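Long-range contact in malate synthase (Haloferax volcanii, PDB 3OYZ), which catalyses the magnesium-dependent condensation of acetyl-CoA with glyoxylate, and the hydrolysis of the resulting malyl-CoA to malate in the glyoxylate cycle: residues Val228-Arg242 with Met253-Ala267. Residues are numbered along the deposited sequence; the frame is centred on the assembly and turned at random.
Sequences VDGPYDDIRDVEGYR and MLGIWSLTPGQVVEA. With ACO (acetyl coenzyme *a), chain B; PYR (pyruvic acid), chain C.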
loop_
_atom_site.group_PDB
_atom_site.type_symbol
_atom_site.label_atom_id
_atom_site.label_comp_id
_atom_site.label_asym_id
_atom_site.label_seq_id
_atom_site.Cartn_x
_atom_site.Cartn_y
_atom_site.Cartn_z
ATOM N N VAL A 228 11.342 3.145 11.865
ATOM C CA VAL A 228 12.338 4.162 11.499
ATOM C C VAL A 228 12.503 4.069 9.988
ATOM O O VAL A 228 12.656 3.002 9.420
ATOM C CB VAL A 228 13.744 3.829 12.173
ATOM C CG1 VAL A 228 14.875 4.804 11.787
ATOM C CG2 VAL A 228 13.596 3.701 13.714
ATOM N N ASP A 229 12.564 5.198 9.294
ATOM C CA ASP A 229 12.899 5.269 7.885
ATOM C C ASP A 229 14.398 5.102 7.586
ATOM O O ASP A 229 15.268 5.307 8.477
ATOM C CB ASP A 229 12.301 6.528 7.243
ATOM C CG ASP A 229 12.184 6.394 5.714
ATOM O OD1 ASP A 229 12.140 5.260 5.175
ATOM O OD2 ASP A 229 12.137 7.423 5.018
ATOM N N GLY A 230 14.674 4.824 6.307
ATOM C CA GLY A 230 15.991 4.451 5.847
ATOM C C GLY A 230 16.725 5.723 5.454
ATOM O O GLY A 230 16.227 6.824 5.691
ATOM N N PRO A 231 17.885 5.553 4.807
ATOM C CA PRO A 231 18.776 6.709 4.646
ATOM C C PRO A 231 18.344 7.677 3.544
ATOM O O PRO A 231 17.751 7.308 2.521
ATOM C CB PRO A 231 20.128 6.073 4.376
ATOM C CG PRO A 231 19.767 4.751 3.777
ATOM C CD PRO A 231 18.608 4.287 4.617
ATOM N N TYR A 232 18.543 8.956 3.824
ATOM C CA TYR A 232 18.224 9.980 2.843
ATOM C C TYR A 232 19.590 10.398 2.273
ATOM O O TYR A 232 20.333 11.156 2.938
ATOM C CB TYR A 232 17.508 11.116 3.563
ATOM C CG TYR A 232 17.040 12.150 2.571
ATOM C CD1 TYR A 232 15.797 12.017 1.952
ATOM C CD2 TYR A 232 17.843 13.268 2.254
ATOM C CE1 TYR A 232 15.382 12.915 1.002
ATOM C CE2 TYR A 232 17.421 14.227 1.325
ATOM C CZ TYR A 232 16.174 14.037 0.730
ATOM O OH TYR A 232 15.703 14.886 -0.228
ATOM N N ASP A 233 19.974 9.794 1.155
ATOM C CA ASP A 233 21.404 9.803 0.792
ATOM C C ASP A 233 21.841 11.088 0.071
ATOM O O ASP A 233 23.032 11.272 -0.124
ATOM C CB ASP A 233 21.863 8.558 -0.001
ATOM C CG ASP A 233 20.926 8.210 -1.188
ATOM O OD1 ASP A 233 20.054 9.028 -1.554
ATOM O OD2 ASP A 233 21.022 7.092 -1.762
ATOM N N ASP A 234 20.927 11.958 -0.358
ATOM C CA ASP A 234 21.315 13.336 -0.748
ATOM C C ASP A 234 21.654 14.177 0.473
ATOM O O ASP A 234 20.835 15.013 0.880
ATOM C CB ASP A 234 20.155 14.005 -1.491
ATOM C CG ASP A 234 19.872 13.329 -2.829
ATOM O OD1 ASP A 234 20.701 12.506 -3.259
ATOM O OD2 ASP A 234 18.822 13.572 -3.466
ATOM N N ILE A 235 22.790 13.876 1.109
ATOM C CA ILE A 235 23.096 14.326 2.469
ATOM C C ILE A 235 23.131 15.849 2.610
ATOM O O ILE A 235 22.947 16.375 3.710
ATOM C CB ILE A 235 24.407 13.726 2.987
ATOM C CG1 ILE A 235 25.505 13.911 1.929
ATOM C CG2 ILE A 235 24.291 12.210 3.157
ATOM C CD1 ILE A 235 26.890 13.395 2.387
ATOM N N ARG A 236 23.336 16.585 1.523
ATOM C CA ARG A 236 23.393 18.063 1.659
ATOM C C ARG A 236 22.031 18.747 1.510
ATOM O O ARG A 236 21.926 19.936 1.815
ATOM C CB ARG A 236 24.333 18.738 0.650
ATOM C CG ARG A 236 25.648 18.002 0.341
ATOM C CD ARG A 236 26.508 17.755 1.574
ATOM N NE ARG A 236 27.708 17.029 1.153
ATOM C CZ ARG A 236 28.629 16.512 1.960
ATOM N NH1 ARG A 236 28.488 16.566 3.274
ATOM N NH2 ARG A 236 29.677 15.880 1.447
ATOM N N ASP A 237 21.029 18.006 1.017
ATOM C CA ASP A 237 19.693 18.543 0.737
ATOM C C ASP A 237 18.933 18.654 2.058
ATOM O O ASP A 237 18.172 17.757 2.470
ATOM C CB ASP A 237 19.016 17.642 -0.316
ATOM C CG ASP A 237 17.659 18.142 -0.764
ATOM O OD1 ASP A 237 17.207 19.236 -0.367
ATOM O OD2 ASP A 237 17.030 17.411 -1.558
ATOM N N VAL A 238 19.130 19.781 2.739
ATOM C CA VAL A 238 18.433 20.011 3.998
ATOM C C VAL A 238 16.913 20.053 3.831
ATOM O O VAL A 238 16.154 19.528 4.660
ATOM C CB VAL A 238 18.932 21.327 4.691
ATOM C CG1 VAL A 238 18.023 21.729 5.879
ATOM C CG2 VAL A 238 20.382 21.149 5.114
ATOM N N GLU A 239 16.453 20.715 2.778
ATOM C CA GLU A 239 15.026 20.907 2.617
ATOM C C GLU A 239 14.316 19.572 2.267
ATOM O O GLU A 239 13.248 19.302 2.810
ATOM C CB GLU A 239 14.748 21.982 1.555
ATOM C CG GLU A 239 13.285 22.352 1.495
ATOM C CD GLU A 239 12.731 22.835 2.854
ATOM O OE1 GLU A 239 13.477 23.506 3.623
ATOM O OE2 GLU A 239 11.543 22.529 3.147
ATOM N N GLY A 240 14.908 18.781 1.374
ATOM C CA GLY A 240 14.447 17.422 1.027
ATOM C C GLY A 240 14.332 16.514 2.245
ATOM O O GLY A 240 13.342 15.844 2.404
ATOM N N TYR A 241 15.326 16.509 3.128
ATOM C CA TYR A 241 15.321 15.692 4.328
ATOM C C TYR A 241 14.152 16.133 5.185
ATOM O O TYR A 241 13.395 15.272 5.673
ATOM C CB TYR A 241 16.642 15.811 5.062
ATOM C CG TYR A 241 16.994 14.810 6.158
ATOM C CD1 TYR A 241 16.885 13.423 5.962
ATOM C CD2 TYR A 241 17.514 15.277 7.370
ATOM C CE1 TYR A 241 17.297 12.521 6.982
ATOM C CE2 TYR A 241 17.920 14.424 8.380
ATOM C CZ TYR A 241 17.821 13.049 8.170
ATOM O OH TYR A 241 18.269 12.270 9.201
ATOM N N ARG A 242 13.921 17.443 5.288
ATOM C CA ARG A 242 12.791 17.886 6.097
ATOM C C ARG A 242 11.448 17.453 5.539
ATOM O O ARG A 242 10.582 17.042 6.307
ATOM C CB ARG A 242 12.697 19.421 6.269
ATOM C CG ARG A 242 13.744 20.018 7.175
ATOM C CD ARG A 242 13.750 21.539 6.986
ATOM N NE ARG A 242 14.796 22.036 7.862
ATOM C CZ ARG A 242 15.248 23.282 7.867
ATOM N NH1 ARG A 242 14.710 24.167 7.039
ATOM N NH2 ARG A 242 16.213 23.624 8.717
ATOM N N MET A 253 5.698 7.007 11.020
ATOM C CA MET A 253 7.104 6.611 11.093
ATOM C C MET A 253 7.915 7.818 11.595
ATOM O O MET A 253 8.215 8.743 10.849
ATOM C CB MET A 253 7.577 6.163 9.711
ATOM C CG MET A 253 9.034 5.736 9.593
ATOM S SD MET A 253 9.298 5.063 7.886
ATOM C CE MET A 253 8.933 3.388 8.420
ATOM N N LEU A 254 8.185 7.861 12.890
ATOM C CA LEU A 254 8.599 9.150 13.494
ATOM C C LEU A 254 10.104 9.221 13.606
ATOM O O LEU A 254 10.635 10.241 14.054
ATOM C CB LEU A 254 7.953 9.314 14.875
ATOM C CG LEU A 254 6.427 9.228 14.951
ATOM C CD1 LEU A 254 5.841 9.435 16.368
ATOM C CD2 LEU A 254 5.665 10.122 13.936
ATOM N N GLY A 255 10.819 8.145 13.292
ATOM C CA GLY A 255 12.276 8.155 13.322
ATOM C C GLY A 255 12.873 8.066 11.941
ATOM O O GLY A 255 12.207 7.572 11.014
ATOM N N ILE A 256 14.123 8.486 11.772
ATOM C CA ILE A 256 14.716 8.428 10.444
ATOM C C ILE A 256 16.183 8.122 10.579
ATOM O O ILE A 256 16.759 8.446 11.595
ATOM C CB ILE A 256 14.448 9.683 9.533
ATOM C CG1 ILE A 256 14.925 9.452 8.087
ATOM C CG2 ILE A 256 15.110 10.964 10.211
ATOM C CD1 ILE A 256 14.352 10.439 7.044
ATOM N N TRP A 257 16.781 7.486 9.578
ATOM C CA TRP A 257 18.215 7.212 9.599
ATOM C C TRP A 257 18.932 8.583 9.381
ATOM O O TRP A 257 18.414 9.434 8.664
ATOM C CB TRP A 257 18.532 6.344 8.402
ATOM C CG TRP A 257 19.767 5.511 8.410
ATOM C CD1 TRP A 257 21.098 5.952 8.425
ATOM C CD2 TRP A 257 19.808 4.084 8.278
ATOM N NE1 TRP A 257 21.929 4.849 8.411
ATOM C CE2 TRP A 257 21.169 3.702 8.299
ATOM C CE3 TRP A 257 18.810 3.077 8.206
ATOM C CZ2 TRP A 257 21.560 2.362 8.219
ATOM C CZ3 TRP A 257 19.187 1.759 8.163
ATOM C CH2 TRP A 257 20.563 1.393 8.144
ATOM N N SER A 258 20.076 8.771 10.033
ATOM C CA SER A 258 20.924 9.965 9.848
ATOM C C SER A 258 22.282 9.548 9.355
ATOM O O SER A 258 22.799 8.556 9.849
ATOM C CB SER A 258 21.057 10.682 11.186
ATOM O OG SER A 258 19.858 11.380 11.299
ATOM N N LEU A 259 22.833 10.199 8.329
ATOM C CA LEU A 259 24.102 9.714 7.765
ATOM C C LEU A 259 25.247 10.638 8.244
ATOM O O LEU A 259 26.434 10.319 8.110
ATOM C CB LEU A 259 24.066 9.670 6.227
ATOM C CG LEU A 259 23.033 8.646 5.716
ATOM C CD1 LEU A 259 22.928 8.744 4.235
ATOM C CD2 LEU A 259 23.589 7.288 6.170
ATOM N N THR A 260 24.878 11.830 8.700
ATOM C CA THR A 260 25.901 12.833 9.051
ATOM C C THR A 260 25.549 13.533 10.350
ATOM O O THR A 260 24.378 13.590 10.753
ATOM C CB THR A 260 26.041 13.930 7.950
ATOM O OG1 THR A 260 24.859 14.740 7.908
ATOM C CG2 THR A 260 26.298 13.368 6.562
ATOM N N PRO A 261 26.543 14.236 10.962
ATOM C CA PRO A 261 26.128 14.900 12.207
ATOM C C PRO A 261 25.086 15.981 11.939
ATOM O O PRO A 261 24.225 16.256 12.775
ATOM C CB PRO A 261 27.460 15.469 12.764
ATOM C CG PRO A 261 28.469 14.418 12.288
ATOM C CD PRO A 261 28.017 14.108 10.844
ATOM N N GLY A 262 25.132 16.582 10.757
ATOM C CA GLY A 262 24.119 17.601 10.397
ATOM C C GLY A 262 22.705 17.006 10.249
ATOM O O GLY A 262 21.709 17.581 10.757
ATOM N N GLN A 263 22.623 15.805 9.665
ATOM C CA GLN A 263 21.308 15.111 9.649
ATOM C C GLN A 263 20.795 14.783 11.050
ATOM O O GLN A 263 19.610 14.989 11.358
ATOM C CB GLN A 263 21.297 13.919 8.691
ATOM C CG GLN A 263 21.279 14.325 7.225
ATOM C CD GLN A 263 21.099 13.103 6.303
ATOM O OE1 GLN A 263 21.414 12.010 6.727
ATOM N NE2 GLN A 263 20.721 13.284 5.054
ATOM N N VAL A 264 21.694 14.409 11.953
ATOM C CA VAL A 264 21.278 14.170 13.324
ATOM C C VAL A 264 20.515 15.362 13.927
ATOM O O VAL A 264 19.410 15.269 14.516
ATOM C CB VAL A 264 22.471 13.753 14.209
ATOM C CG1 VAL A 264 21.976 13.608 15.625
ATOM C CG2 VAL A 264 22.958 12.393 13.796
ATOM N N VAL A 265 21.114 16.546 13.757
ATOM C CA VAL A 265 20.508 17.731 14.366
ATOM C C VAL A 265 19.162 17.958 13.711
ATOM O O VAL A 265 18.188 18.196 14.395
ATOM C CB VAL A 265 21.364 19.034 14.190
ATOM C CG1 VAL A 265 20.557 20.257 14.729
ATOM C CG2 VAL A 265 22.713 18.891 14.923
ATOM N N GLU A 266 19.092 17.991 12.386
ATOM C CA GLU A 266 17.787 18.219 11.724
ATOM C C GLU A 266 16.702 17.204 12.144
ATOM O O GLU A 266 15.573 17.537 12.520
ATOM C CB GLU A 266 17.977 18.126 10.209
ATOM C CG GLU A 266 18.685 19.349 9.637
ATOM C CD GLU A 266 17.776 20.590 9.546
ATOM O OE1 GLU A 266 16.542 20.458 9.390
ATOM O OE2 GLU A 266 18.274 21.726 9.657
ATOM N N ALA A 267 17.096 15.935 12.184
ATOM C CA ALA A 267 16.113 14.891 12.449
ATOM C C ALA A 267 15.746 14.902 13.925
ATOM O O ALA A 267 14.653 14.491 14.281
ATOM C CB ALA A 267 16.681 13.499 12.019
HETATM N N1A ACO B . 29.948 9.234 11.863
HETATM C C2A ACO B . 30.898 9.911 12.536
HETATM N N3A ACO B . 31.404 11.058 12.050
HETATM C C4A ACO B . 31.020 11.593 10.862
HETATM C C5A ACO B . 29.976 10.872 10.103
HETATM C C6A ACO B . 29.463 9.603 10.655
HETATM N N6A ACO B . 28.541 8.948 9.901
HETATM N N7A ACO B . 29.748 11.558 8.976
HETATM C C8A ACO B . 30.586 12.621 8.989
HETATM N N9A ACO B . 31.299 12.671 10.122
HETATM C C1B ACO B . 32.289 13.752 10.434
HETATM C C2B ACO B . 33.016 14.104 9.142
HETATM O O2B ACO B . 34.114 13.209 8.974
HETATM C C3B ACO B . 33.415 15.550 9.359
HETATM O O3B ACO B . 34.547 15.434 10.226
HETATM P P3B ACO B . 35.750 16.545 10.409
HETATM O O7A ACO B . 35.312 17.143 11.737
HETATM O O8A ACO B . 35.571 17.374 9.153
HETATM O O9A ACO B . 37.056 15.784 10.418
HETATM C C4B ACO B . 32.225 16.096 10.130
HETATM O O4B ACO B . 31.676 14.985 10.853
HETATM C C5B ACO B . 31.141 16.623 9.198
HETATM O O5B ACO B . 31.091 15.739 8.077
HETATM P P1A ACO B . 30.289 16.099 6.735
HETATM O O1A ACO B . 30.869 17.223 5.939
HETATM O O2A ACO B . 28.885 16.344 7.206
HETATM O O3A ACO B . 30.260 14.833 5.756
HETATM P P2A ACO B . 31.542 14.373 4.912
HETATM O O4A ACO B . 32.582 14.503 5.978
HETATM O O5A ACO B . 31.415 14.984 3.532
HETATM O O6A ACO B . 31.343 12.791 4.588
HETATM C CBP ACO B . 30.103 10.692 4.261
HETATM C CCP ACO B . 30.166 12.204 4.013
HETATM C CDP ACO B . 31.319 9.990 3.661
HETATM C CEP ACO B . 28.871 10.177 3.529
HETATM C CAP ACO B . 30.078 10.338 5.753
HETATM O OAP ACO B . 29.098 11.205 6.308
HETATM C C9P ACO B . 29.671 8.909 6.050
HETATM O O9P ACO B . 30.448 7.982 5.800
HETATM N N8P ACO B . 28.438 8.731 6.555
HETATM C C7P ACO B . 27.987 7.384 6.877
HETATM C C6P ACO B . 27.651 6.535 5.642
HETATM C C5P ACO B . 26.953 5.302 6.185
HETATM O O5P ACO B . 26.769 5.188 7.395
HETATM N N4P ACO B . 26.529 4.431 5.270
HETATM C C3P ACO B . 25.802 3.210 5.568
HETATM C C2P ACO B . 24.393 3.500 6.092
HETATM S S1P ACO B . 23.498 3.551 4.567
HETATM C C ACO B . 23.182 1.983 4.041
HETATM O O ACO B . 23.765 1.003 4.464
HETATM C CH3 ACO B . 22.162 1.835 2.955
HETATM C C PYR C . 20.003 0.230 2.905
HETATM O O PYR C . 20.206 -0.862 2.273
HETATM O OXT PYR C . 19.185 1.134 2.498
HETATM C CA PYR C . 20.608 0.349 4.157
HETATM O O3 PYR C . 21.333 -0.626 4.628
HETATM C CB PYR C . 20.360 1.549 4.992
HETATM O O HOH W 1 19.808 9.841 6.303
HETATM O O HOH W 2 24.296 16.739 6.145
HETATM O O HOH W 3 19.981 16.205 4.247
#
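The carboxamide of Gln263 lies almost flat against the ring of Tyr241, the two planes 9° apart; Gln263 CD sits over the ring, displaced toward its rim, while both polar ends of the amide bond elsewhere. Gln263 NE2 donates in the carbonyl plane to Tyr232 O (3.0 Å), while Gln263 OE1 accepts from Leu259 N and a water that also bridges Tyr232 N and Trp257 O. An amide suits this place because it donates and accepts at once, tying both active-site loops together.

Tyr241, with CG anti to its backbone N (chi1 -166°), reaches from helix 238-249 across to strand 255-258. Its hydroxyl gives a proton to Trp257 O (2.9 Å) and takes one from Ser258 OG (2.8 Å). Ile256 CD1 meets Tyr241 CE1 at 3.6 Å. A phenylalanine here would keep the ring but would probably leave Trp257 O and Ser258 OG without this shared partner. Farther along, a salt bridge joins opposite charges between the two helices: Arg242 grips Glu266 side-on, NE to OE1 (2.8 Å) and NH2 to OE2.

The parallel strands, part of the last beta-alpha-beta unit of the TIM barrel, are joined by the hydrogen bond from Asp229 N to Gly255 O. At their C-terminal ends, Pro231 CB makes a CH-pi contact over the five-membered ring of Trp257, and pyruvate CB touches Trp257 CH2 (3.2 Å); Thr16 holds Trp257 NE1. Leu259 O accepts from N8P and N6A of acetyl-CoA, and Arg236 NH2 donates to its O5A (2.9 Å), with Asp384 pairing Arg236 NE. The bonds of Gln263 and Tyr241 thus probably help to hold the loops whose apolar, backbone and guanidinium groups contact acetyl-CoA and pyruvate, which here occupies the glyoxylate site.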